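Local coordinates for protein HTPA Reductase (Selaginella moellendorffii, PDB 5U5N) that probably catalyses the NAD(P)H-dependent reduction of 4-hydroxy-tetrahydrodipicolinate to tetrahydrodipicolinate in the diaminopimelate route to lysine, at residues Leu252-Ser255 with Lys256-Glu260; Gly14-Gly17 with Gln18-Glu22; Ser178-Lys182 with Leu183-Phe187; Ala167-Gly171 with Thr172-Val176. One frame throughout, in Å; residues are numbered along the deposited sequence.

All four contacts are local, each made along a helix or at one of its ends. Contact 2 is buried and begins the first helix of the nucleotide-binding half, where bare backbone N-H groups meet the phosphates of NAD. Contact 1 is partly buried, lies in the last turns of helix 241-259 and pairs an aromatic ring with an aliphatic lysine chain. Contacts 4 and 3 share helix 171-182, with centres about 14 Å apart: the first is a surface contact that starts the helix with a serine cap, the second a buried one where the chain leaves it through a glycine Schellman turn. Contact 3 lies away from the cofactor site; contact 4 is closer.

Contact 1 of 4, residues Leu252-Ser255 with Lys256-Glu260; sequences LFLS and KKIQE
The Phe253 ring carries the methylene chain of Lys257 over one face, while Tyr267 meets it edge-to-face from strand 266-267. The two residues are four apart on helix 241-259, an i to i+4 aromatic-lysine CH-pi pair. Lys257 CE sits 4.1 Å from the centroid of the Phe253 ring, displaced toward the rim, and Lys257 CG comes within 3.7 Å of Phe253 CE2. Two bends in the lysine chain, at chi2 (-54°) and chi3 (101°), lay it along the ring and bring NZ out beyond it, so a long aliphatic chain ending in a charge suits this partly exposed place. There Glu260 OE1 forms a long salt bridge with Lys257 NZ, and its other oxygen, OE2, pairs weakly with Lys256 NZ at 3.4 Å; one carboxylate thus joins two lysines in a loose salt-bridge network. On another flank, buried Leu254 meets partly exposed Ile258 in an apolar contact, and they lie against Tyr267 and Tyr122 respectively. Ser255 OG is hydrogen-bonded to Ala5 N, tying the helix to the chain's N-terminal stretch. The helical bond Ile258 N to Leu254 O is 3.0 Å, and Ile258 CD1 packs 3.9 Å from Leu254 CG.

Contact 2 of 4, residues Gly14-Gly17 with Gln18-Glu22; sequences GKVG and QAVAE. With NAD (nicotinamide-adenine-dinucleotide), chain C.
Gly14 to Gly17 hand four successive carbonyls to the N-H groups of Gln18 to Ala21, so the two segments form the first turns of helix 15-27. The Val16 O to Val20 N bond is 2.8 Å. That from Gly14 O to Gln18 N is 2.9 Å, its donor standing above the carbonyl plane. Gly14 is the N-cap, and the N-H groups of the next two residues have no earlier helical carbonyl to bind. They turn to the cofactor instead: Lys15 N donates to NAD O2A at 2.9 Å, and Val16 N to NAD O2N at 2.8 Å, the latter with an N-H...O angle of 163°. Each phosphate of the pyrophosphate is therefore held by one backbone N-H. This is the phosphate-binding helix start of the Rossmann fold, with strand 7-10 just before it; the helix dipole would be expected to favour the negative charge here. Glycine suits position 14 because its CA lies 3.2 Å from NAD O5B, where a side chain would collide with the cofactor. Lys15 touches NAD through its aliphatic part, CG being 3.1 Å from NAD O2A. Val16 places CG2 beside its own backbone N, which brings this methyl 3.6 Å from C6N of the nicotinamide ring. Its other branch, CG1, is anti to that N (chi1 178°) and meets Val20 CG2 at 4.2 Å. Val20 and the small Ala21 both lie against Val9 of strand 7-10, while Gln18 and Glu22 occupy the exposed flank.

Contact 3 of 4, residues Ser178-Lys182 with Leu183-Phe187; sequences SSLRK and LGLDF
Leu180 CD2 lies 3.9 Å from Leu185 CD1 and 4.1 Å from Leu183 CD1, so three leucines gather on the buried side of a helix end. The backbone draws them together. Leu180 O accepts from Leu185 N at 3.1 Å, and Arg181 O accepts from Gly184 N at 3.0 Å, that donor standing well above the carbonyl plane. These two bonds back into the last turn, with Gly184 at a phi of 98°, make a Schellman motif. Glycine is called for there, since any CB would be jammed against the preceding carbonyl oxygen. Leu185, the apolar residue just beyond the glycine, folds back over the turn and rests its CB 3.3 Å from Leu180 O.

In contrast to these apolar leucines, the other side is polar and partly open to solvent, with a partly exposed arginine and an exposed lysine. Arg181 runs extended from CG to NE along the outgoing chain and presents the edge of its guanidinium side-on to a single oxygen: NE and NH2 each donate to Phe187 O at 2.9 Å. The oxygen lies only 6° out of the guanidinium plane, and the double grip fixes the group's rotation. NH2 also forms a salt bridge with Asp189, which would offset the arginine charge. The lysine, Lys182, has an extended chain.

Beneath the turn, Leu180 and Leu185 pack on Ile222 of strand 215-223 and on Leu156 of strand 155-162, where Phe187 also lies. Leu183 instead faces Met143, so the helix end packs on the sheet through Leu180 and Leu185 and on helix 131-146 through Leu183.

Contact 4 of 4, residues Ala167-Gly171 with Thr172-Val176; sequences ADVSG and TALAV
Thr172, early in helix 171-182, follows a serine N-cap with a hydrophobic staple: Ser170 is the last residue before the helix and Gly171 its first. Thr172 CB passes 3.8 Å from Ser170 OG, but its hydroxyl turns elsewhere, to a weak hydrogen bond with Gln128, while the side chain lies against Val133 and Val137 of helix 131-146. Ala173 receives the cap itself. Its N-H points at Ser170 OG over 3.0 Å with an angle of 166°, replacing the carbonyl that a preceding turn would have supplied. Ser170 OG stands between its own backbone N and carbonyl carbon (chi1 84°), a rotation that aims it at the helix start; the same oxygen is also hydrogen-bonded to His218 NE2 of strand 215-223. A short hydroxyl side chain suits this double task, and the methyl of Ala173 is small enough to sit close beside it and against His218 and Tyr220. Leu174 N then bonds Ser170 O at 2.9 Å, the first backbone bond of the helix across the two segments. Its side chain turns back toward Val169, the residue before the cap, forming the staple beside the polar cap. Ala175 N closes the next turn onto Gly171 O at 3.0 Å, and its methyl, like Val176, rests against Val137. In the staple, Val169 CG1 lies 3.5 Å from Leu174 CD2 and equally near Ala173 CB.

Contact 1 of 4, residues Leu252-Ser255 with Lys256-Glu260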
loop_
_atom_site.group_PDB
_atom_site.type_symbol
_atom_site.label_atom_id
_atom_site.label_comp_id
_atom_site.label_asym_id
_atom_site.label_seq_id
_atom_site.Cartn_x
_atom_site.Cartn_y
_atom_site.Cartn_z
ATOM N N LEU A 252 -12.911 -21.632 -0.615
ATOM C CA LEU A 252 -11.824 -22.392 0.003
ATOM C C LEU A 252 -11.650 -22.031 1.472
ATOM O O LEU A 252 -11.502 -22.893 2.303
ATOM C CB LEU A 252 -10.518 -22.154 -0.732
ATOM C CG LEU A 252 -10.376 -22.746 -2.126
ATOM C CD1 LEU A 252 -9.043 -22.357 -2.710
ATOM C CD2 LEU A 252 -10.539 -24.262 -2.110
ATOM N N PHE A 253 -11.687 -20.736 1.777
ATOM C CA PHE A 253 -11.638 -20.274 3.156
ATOM C C PHE A 253 -12.818 -20.782 3.977
ATOM O O PHE A 253 -12.617 -21.357 5.038
ATOM C CB PHE A 253 -11.529 -18.751 3.188
ATOM C CG PHE A 253 -11.527 -18.147 4.571
ATOM C CD1 PHE A 253 -10.357 -18.026 5.310
ATOM C CD2 PHE A 253 -12.718 -17.706 5.134
ATOM C CE1 PHE A 253 -10.370 -17.457 6.567
ATOM C CE2 PHE A 253 -12.726 -17.121 6.397
ATOM C CZ PHE A 253 -11.560 -16.990 7.109
ATOM N N LEU A 254 -14.043 -20.611 3.486
ATOM C CA LEU A 254 -15.243 -21.024 4.255
ATOM C C LEU A 254 -15.258 -22.546 4.478
ATOM O O LEU A 254 -15.592 -23.036 5.545
ATOM C CB LEU A 254 -16.543 -20.550 3.572
ATOM C CG LEU A 254 -17.813 -20.582 4.423
ATOM C CD1 LEU A 254 -17.671 -19.718 5.667
ATOM C CD2 LEU A 254 -19.043 -20.151 3.612
ATOM N N SER A 255 -14.852 -23.291 3.464
ATOM C CA SER A 255 -14.695 -24.745 3.574
ATOM C C SER A 255 -13.921 -25.124 4.827
ATOM O O SER A 255 -14.345 -25.973 5.597
ATOM C CB SER A 255 -13.971 -25.260 2.352
ATOM O OG SER A 255 -14.456 -26.481 1.903
ATOM N N LYS A 256 -12.777 -24.460 5.016
ATOM C CA LYS A 256 -11.908 -24.760 6.130
ATOM C C LYS A 256 -12.552 -24.410 7.461
ATOM O O LYS A 256 -12.582 -25.238 8.367
ATOM C CB LYS A 256 -10.593 -24.030 5.973
ATOM C CG LYS A 256 -9.489 -24.557 6.841
ATOM C CD LYS A 256 -8.180 -24.403 6.074
ATOM C CE LYS A 256 -6.949 -24.560 6.961
ATOM N NZ LYS A 256 -7.001 -23.509 8.035
ATOM N N LYS A 257 -13.103 -23.199 7.564
ATOM C CA LYS A 257 -13.784 -22.785 8.789
ATOM C C LYS A 257 -14.860 -23.790 9.196
ATOM O O LYS A 257 -15.014 -24.070 10.371
ATOM C CB LYS A 257 -14.464 -21.413 8.634
ATOM C CG LYS A 257 -13.584 -20.226 8.283
ATOM C CD LYS A 257 -12.394 -20.036 9.232
ATOM C CE LYS A 257 -11.109 -20.549 8.655
ATOM N NZ LYS A 257 -9.998 -20.208 9.613
ATOM N N ILE A 258 -15.612 -24.306 8.209
ATOM C CA ILE A 258 -16.681 -25.306 8.451
ATOM C C ILE A 258 -16.077 -26.616 8.951
ATOM O O ILE A 258 -16.495 -27.126 9.994
ATOM C CB ILE A 258 -17.548 -25.569 7.189
ATOM C CG1 ILE A 258 -18.275 -24.299 6.751
ATOM C CG2 ILE A 258 -18.594 -26.672 7.456
ATOM C CD1 ILE A 258 -18.736 -24.294 5.309
ATOM N N GLN A 259 -15.070 -27.134 8.227
ATOM C CA GLN A 259 -14.332 -28.356 8.629
ATOM C C GLN A 259 -13.811 -28.262 10.068
ATOM O O GLN A 259 -13.885 -29.226 10.823
ATOM C CB GLN A 259 -13.171 -28.677 7.662
ATOM C CG GLN A 259 -12.836 -30.179 7.565
ATOM C CD GLN A 259 -11.695 -30.504 6.586
ATOM O OE1 GLN A 259 -11.762 -30.166 5.392
ATOM N NE2 GLN A 259 -10.639 -31.152 7.089
ATOM N N GLU A 260 -13.309 -27.091 10.452
ATOM C CA GLU A 260 -12.785 -26.856 11.813
ATOM C C GLU A 260 -13.826 -26.553 12.866
ATOM O O GLU A 260 -13.492 -26.468 14.052
ATOM C CB GLU A 260 -11.849 -25.681 11.798
ATOM C CG GLU A 260 -10.578 -25.975 11.067
ATOM C CD GLU A 260 -9.683 -24.770 10.976
ATOM O OE1 GLU A 260 -10.183 -23.620 11.170
ATOM O OE2 GLU A 260 -8.494 -24.994 10.660
#

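Contact 2 of 4, residues Gly14-Gly17 with Gln18-Glu22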
loop_
_atom_site.group_PDB
_atom_site.type_symbol
_atom_site.label_atom_id
_atom_site.label_comp_id
_atom_site.label_asym_id
_atom_site.label_seq_id
_atom_site.Cartn_x
_atom_site.Cartn_y
_atom_site.Cartn_z
ATOM N N GLY A 14 -26.437 -16.560 -15.152
ATOM C CA GLY A 14 -26.108 -15.130 -15.064
ATOM C C GLY A 14 -24.656 -14.862 -15.456
ATOM O O GLY A 14 -23.874 -15.796 -15.571
ATOM N N LYS A 15 -24.292 -13.610 -15.682
ATOM C CA LYS A 15 -22.957 -13.315 -16.238
ATOM C C LYS A 15 -21.832 -13.617 -15.264
ATOM O O LYS A 15 -20.887 -14.282 -15.630
ATOM C CB LYS A 15 -22.844 -11.872 -16.707
ATOM C CG LYS A 15 -23.965 -11.430 -17.604
ATOM C CD LYS A 15 -23.478 -10.738 -18.843
ATOM C CE LYS A 15 -24.611 -9.913 -19.397
ATOM N NZ LYS A 15 -24.664 -8.601 -18.683
ATOM N N VAL A 16 -21.966 -13.146 -14.024
ATOM C CA VAL A 16 -20.957 -13.360 -12.977
ATOM C C VAL A 16 -21.022 -14.777 -12.448
ATOM O O VAL A 16 -19.981 -15.386 -12.172
ATOM C CB VAL A 16 -21.113 -12.357 -11.796
ATOM C CG1 VAL A 16 -20.090 -12.611 -10.686
ATOM C CG2 VAL A 16 -20.939 -10.922 -12.300
ATOM N N GLY A 17 -22.249 -15.276 -12.257
ATOM C CA GLY A 17 -22.488 -16.663 -11.871
ATOM C C GLY A 17 -21.830 -17.673 -12.798
ATOM O O GLY A 17 -21.130 -18.546 -12.318
ATOM N N GLN A 18 -21.986 -17.506 -14.114
ATOM C CA GLN A 18 -21.254 -18.325 -15.118
ATOM C C GLN A 18 -19.717 -18.223 -14.963
ATOM O O GLN A 18 -19.026 -19.238 -14.953
ATOM C CB GLN A 18 -21.626 -17.880 -16.532
ATOM C CG GLN A 18 -20.860 -18.565 -17.659
ATOM C CD GLN A 18 -21.525 -18.434 -19.005
ATOM O OE1 GLN A 18 -22.733 -18.603 -19.127
ATOM N NE2 GLN A 18 -20.723 -18.129 -20.042
ATOM N N ALA A 19 -19.198 -16.993 -14.876
ATOM C CA ALA A 19 -17.760 -16.773 -14.681
ATOM C C ALA A 19 -17.261 -17.482 -13.417
ATOM O O ALA A 19 -16.259 -18.167 -13.484
ATOM C CB ALA A 19 -17.440 -15.295 -14.662
ATOM N N VAL A 20 -18.008 -17.403 -12.308
ATOM C CA VAL A 20 -17.619 -18.081 -11.070
ATOM C C VAL A 20 -17.560 -19.601 -11.241
ATOM O O VAL A 20 -16.633 -20.271 -10.737
ATOM C CB VAL A 20 -18.572 -17.741 -9.904
ATOM C CG1 VAL A 20 -18.371 -18.659 -8.684
ATOM C CG2 VAL A 20 -18.383 -16.288 -9.489
ATOM N N ALA A 21 -18.564 -20.137 -11.926
ATOM C CA ALA A 21 -18.646 -21.585 -12.108
ATOM C C ALA A 21 -17.494 -22.091 -12.976
ATOM O O ALA A 21 -16.902 -23.112 -12.699
ATOM C CB ALA A 21 -19.995 -21.981 -12.717
ATOM N N GLU A 22 -17.207 -21.363 -14.038
ATOM C CA GLU A 22 -16.110 -21.708 -14.942
ATOM C C GLU A 22 -14.756 -21.642 -14.278
ATOM O O GLU A 22 -13.908 -22.499 -14.529
ATOM C CB GLU A 22 -16.127 -20.815 -16.170
ATOM C CG GLU A 22 -17.321 -21.177 -17.016
ATOM C CD GLU A 22 -17.154 -20.824 -18.455
ATOM O OE1 GLU A 22 -17.605 -19.703 -18.794
ATOM O OE2 GLU A 22 -16.558 -21.651 -19.211
HETATM P PA NAD C . -27.184 -11.179 -14.417
HETATM O O1A NAD C . -28.409 -10.310 -14.642
HETATM O O2A NAD C . -26.236 -11.519 -15.550
HETATM O O5B NAD C . -27.609 -12.566 -13.760
HETATM C C5B NAD C . -28.303 -12.656 -12.531
HETATM C C4B NAD C . -29.109 -13.946 -12.604
HETATM O O4B NAD C . -29.782 -14.213 -11.374
HETATM C C3B NAD C . -30.171 -13.929 -13.704
HETATM O O3B NAD C . -29.766 -14.813 -14.765
HETATM C C2B NAD C . -31.479 -14.318 -12.998
HETATM O O2B NAD C . -32.315 -15.171 -13.814
HETATM C C1B NAD C . -30.977 -14.939 -11.679
HETATM N N9A NAD C . -31.885 -14.929 -10.500
HETATM C C8A NAD C . -32.743 -13.955 -10.132
HETATM N N7A NAD C . -33.397 -14.297 -8.998
HETATM C C5A NAD C . -32.952 -15.506 -8.612
HETATM C C6A NAD C . -33.240 -16.449 -7.509
HETATM N N6A NAD C . -34.148 -16.146 -6.558
HETATM N N1A NAD C . -32.563 -17.617 -7.462
HETATM C C2A NAD C . -31.653 -17.951 -8.404
HETATM N N3A NAD C . -31.351 -17.139 -9.446
HETATM C C4A NAD C . -31.952 -15.924 -9.601
HETATM O O3 NAD C . -26.385 -10.517 -13.177
HETATM P PN NAD C . -24.770 -10.541 -13.024
HETATM O O1N NAD C . -24.243 -9.654 -14.128
HETATM O O2N NAD C . -24.294 -11.978 -12.916
HETATM O O5D NAD C . -24.642 -9.885 -11.555
HETATM C C5D NAD C . -25.263 -10.531 -10.448
HETATM C C4D NAD C . -25.130 -9.746 -9.150
HETATM O O4D NAD C . -23.774 -9.815 -8.697
HETATM C C3D NAD C . -25.485 -8.257 -9.276
HETATM O O3D NAD C . -26.242 -7.801 -8.140
HETATM C C2D NAD C . -24.135 -7.568 -9.325
HETATM O O2D NAD C . -24.142 -6.254 -8.764
HETATM C C1D NAD C . -23.285 -8.487 -8.459
HETATM N N1N NAD C . -21.824 -8.381 -8.651
HETATM C C2N NAD C . -21.081 -8.371 -7.528
HETATM C C3N NAD C . -19.692 -8.289 -7.559
HETATM C C7N NAD C . -18.892 -8.264 -6.270
HETATM O O7N NAD C . -17.799 -7.720 -6.275
HETATM N N7N NAD C . -19.354 -8.807 -5.131
HETATM C C4N NAD C . -19.074 -8.212 -8.808
HETATM C C5N NAD C . -19.846 -8.221 -9.968
HETATM C C6N NAD C . -21.233 -8.308 -9.866
#

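Contact 3 of 4, residues Ser178-Lys182 with Leu183-Phe187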
loop_
_atom_site.group_PDB
_atom_site.type_symbol
_atom_site.label_atom_id
_atom_site.label_comp_id
_atom_site.label_asym_id
_atom_site.label_seq_id
_atom_site.Cartn_x
_atom_site.Cartn_y
_atom_site.Cartn_z
ATOM N N SER A 178 -11.326 8.525 1.468
ATOM C CA SER A 178 -11.478 8.669 2.906
ATOM C C SER A 178 -10.176 8.417 3.721
ATOM O O SER A 178 -9.932 9.038 4.758
ATOM C CB SER A 178 -12.575 7.751 3.398
ATOM O OG SER A 178 -12.377 7.511 4.770
ATOM N N SER A 179 -9.396 7.440 3.300
ATOM C CA SER A 179 -8.100 7.169 3.923
ATOM C C SER A 179 -7.143 8.305 3.600
ATOM O O SER A 179 -6.460 8.782 4.483
ATOM C CB SER A 179 -7.527 5.812 3.478
ATOM O OG SER A 179 -8.327 4.808 4.060
ATOM N N LEU A 180 -7.136 8.748 2.357
ATOM C CA LEU A 180 -6.272 9.825 1.903
ATOM C C LEU A 180 -6.504 11.143 2.656
ATOM O O LEU A 180 -5.542 11.897 2.880
ATOM C CB LEU A 180 -6.381 10.015 0.397
ATOM C CG LEU A 180 -5.765 8.860 -0.421
ATOM C CD1 LEU A 180 -6.174 8.922 -1.898
ATOM C CD2 LEU A 180 -4.223 8.849 -0.276
ATOM N N ARG A 181 -7.753 11.379 3.106
ATOM C CA ARG A 181 -8.072 12.491 3.986
ATOM C C ARG A 181 -7.434 12.364 5.356
ATOM O O ARG A 181 -7.019 13.375 5.926
ATOM C CB ARG A 181 -9.590 12.662 4.185
ATOM C CG ARG A 181 -10.275 13.203 2.961
ATOM C CD ARG A 181 -11.674 13.753 3.247
ATOM N NE ARG A 181 -12.343 13.887 1.953
ATOM C CZ ARG A 181 -13.249 13.056 1.455
ATOM N NH1 ARG A 181 -13.689 12.001 2.165
ATOM N NH2 ARG A 181 -13.731 13.305 0.234
ATOM N N LYS A 182 -7.375 11.161 5.904
ATOM C CA LYS A 182 -6.706 10.966 7.173
ATOM C C LYS A 182 -5.190 11.186 7.063
ATOM O O LYS A 182 -4.555 11.486 8.051
ATOM C CB LYS A 182 -6.998 9.589 7.736
ATOM C CG LYS A 182 -8.449 9.421 8.074
ATOM C CD LYS A 182 -8.667 8.270 9.033
ATOM C CE LYS A 182 -10.173 8.041 9.222
ATOM N NZ LYS A 182 -10.533 7.482 10.558
ATOM N N LEU A 183 -4.649 11.021 5.856
ATOM C CA LEU A 183 -3.254 11.308 5.557
ATOM C C LEU A 183 -2.995 12.804 5.280
ATOM O O LEU A 183 -1.832 13.219 4.994
ATOM C CB LEU A 183 -2.798 10.423 4.393
ATOM C CG LEU A 183 -2.668 8.932 4.729
ATOM C CD1 LEU A 183 -2.667 8.086 3.453
ATOM C CD2 LEU A 183 -1.427 8.665 5.564
ATOM N N GLY A 184 -4.060 13.612 5.396
ATOM C CA GLY A 184 -3.970 15.056 5.377
ATOM C C GLY A 184 -4.287 15.667 4.030
ATOM O O GLY A 184 -4.038 16.854 3.840
ATOM N N LEU A 185 -4.828 14.885 3.089
ATOM C CA LEU A 185 -5.263 15.432 1.802
ATOM C C LEU A 185 -6.672 16.036 1.955
ATOM O O LEU A 185 -7.486 15.564 2.739
ATOM C CB LEU A 185 -5.161 14.375 0.715
ATOM C CG LEU A 185 -3.646 14.027 0.515
ATOM C CD1 LEU A 185 -3.311 12.557 0.500
ATOM C CD2 LEU A 185 -3.068 14.747 -0.694
ATOM N N ASP A 186 -6.885 17.133 1.256
ATOM C CA ASP A 186 -8.077 17.976 1.427
ATOM C C ASP A 186 -8.646 17.902 0.038
ATOM O O ASP A 186 -8.031 18.366 -0.913
ATOM C CB ASP A 186 -7.697 19.418 1.867
ATOM C CG ASP A 186 -6.905 19.432 3.222
ATOM O OD1 ASP A 186 -7.420 18.776 4.141
ATOM O OD2 ASP A 186 -5.737 19.949 3.346
ATOM N N PHE A 187 -9.801 17.258 -0.104
ATOM C CA PHE A 187 -10.262 16.808 -1.424
ATOM C C PHE A 187 -11.711 16.390 -1.257
ATOM O O PHE A 187 -12.005 15.511 -0.455
ATOM C CB PHE A 187 -9.396 15.629 -1.884
ATOM C CG PHE A 187 -9.689 15.117 -3.263
ATOM C CD1 PHE A 187 -10.631 14.100 -3.463
ATOM C CD2 PHE A 187 -9.004 15.599 -4.362
ATOM C CE1 PHE A 187 -10.857 13.578 -4.738
ATOM C CE2 PHE A 187 -9.249 15.099 -5.639
ATOM C CZ PHE A 187 -10.156 14.067 -5.830
#

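Contact 4 of 4, residues Ala167-Gly171 with Thr172-Val176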
loop_
_atom_site.group_PDB
_atom_site.type_symbol
_atom_site.label_atom_id
_atom_site.label_comp_id
_atom_site.label_asym_id
_atom_site.label_seq_id
_atom_site.Cartn_x
_atom_site.Cartn_y
_atom_site.Cartn_z
ATOM N N ALA A 167 -22.654 7.454 -12.836
ATOM C CA ALA A 167 -22.643 8.866 -12.384
ATOM C C ALA A 167 -21.854 9.076 -11.105
ATOM O O ALA A 167 -21.357 10.188 -10.873
ATOM C CB ALA A 167 -24.052 9.423 -12.200
ATOM N N ASP A 168 -21.744 8.035 -10.285
ATOM C CA ASP A 168 -21.261 8.162 -8.899
ATOM C C ASP A 168 -19.875 7.572 -8.791
ATOM O O ASP A 168 -19.514 6.601 -9.482
ATOM C CB ASP A 168 -22.212 7.516 -7.860
ATOM C CG ASP A 168 -22.642 6.106 -8.233
ATOM O OD1 ASP A 168 -21.949 5.445 -9.050
ATOM O OD2 ASP A 168 -23.738 5.678 -7.764
ATOM N N VAL A 169 -19.089 8.203 -7.923
ATOM C CA VAL A 169 -17.727 7.765 -7.626
ATOM C C VAL A 169 -17.810 6.336 -7.073
ATOM O O VAL A 169 -18.685 6.065 -6.211
ATOM C CB VAL A 169 -17.098 8.673 -6.541
ATOM C CG1 VAL A 169 -15.697 8.198 -6.184
ATOM C CG2 VAL A 169 -17.122 10.157 -6.938
ATOM N N SER A 170 -16.933 5.422 -7.529
ATOM C CA SER A 170 -16.987 4.022 -7.065
ATOM C C SER A 170 -16.791 3.923 -5.560
ATOM O O SER A 170 -16.023 4.722 -4.976
ATOM C CB SER A 170 -15.943 3.138 -7.798
ATOM O OG SER A 170 -14.652 3.201 -7.210
ATOM N N GLY A 171 -17.500 3.005 -4.915
ATOM C CA GLY A 171 -17.370 2.805 -3.464
ATOM C C GLY A 171 -15.924 2.562 -3.005
ATOM O O GLY A 171 -15.542 2.942 -1.892
ATOM N N THR A 172 -15.156 1.905 -3.879
ATOM C CA THR A 172 -13.735 1.673 -3.683
ATOM C C THR A 172 -12.964 3.017 -3.690
ATOM O O THR A 172 -12.202 3.272 -2.783
ATOM C CB THR A 172 -13.185 0.707 -4.766
ATOM O OG1 THR A 172 -13.819 -0.564 -4.652
ATOM C CG2 THR A 172 -11.712 0.523 -4.624
ATOM N N ALA A 173 -13.183 3.858 -4.698
ATOM C CA ALA A 173 -12.581 5.192 -4.761
ATOM C C ALA A 173 -12.921 6.015 -3.537
ATOM O O ALA A 173 -12.028 6.619 -2.930
ATOM C CB ALA A 173 -12.977 5.942 -6.032
ATOM N N LEU A 174 -14.176 5.989 -3.113
ATOM C CA LEU A 174 -14.580 6.771 -1.949
ATOM C C LEU A 174 -13.903 6.303 -0.691
ATOM O O LEU A 174 -13.575 7.118 0.162
ATOM C CB LEU A 174 -16.096 6.710 -1.719
ATOM C CG LEU A 174 -17.024 7.334 -2.754
ATOM C CD1 LEU A 174 -18.452 7.095 -2.304
ATOM C CD2 LEU A 174 -16.715 8.818 -2.887
ATOM N N ALA A 175 -13.760 4.993 -0.540
ATOM C CA ALA A 175 -13.110 4.455 0.652
ATOM C C ALA A 175 -11.605 4.816 0.665
ATOM O O ALA A 175 -11.043 5.146 1.713
ATOM C CB ALA A 175 -13.302 2.952 0.740
ATOM N N VAL A 176 -10.971 4.788 -0.492
ATOM C CA VAL A 176 -9.553 5.158 -0.569
ATOM C C VAL A 176 -9.396 6.671 -0.296
ATOM O O VAL A 176 -8.546 7.057 0.516
ATOM C CB VAL A 176 -8.908 4.716 -1.903
ATOM C CG1 VAL A 176 -7.490 5.292 -2.055
ATOM C CG2 VAL A 176 -8.876 3.197 -1.994
#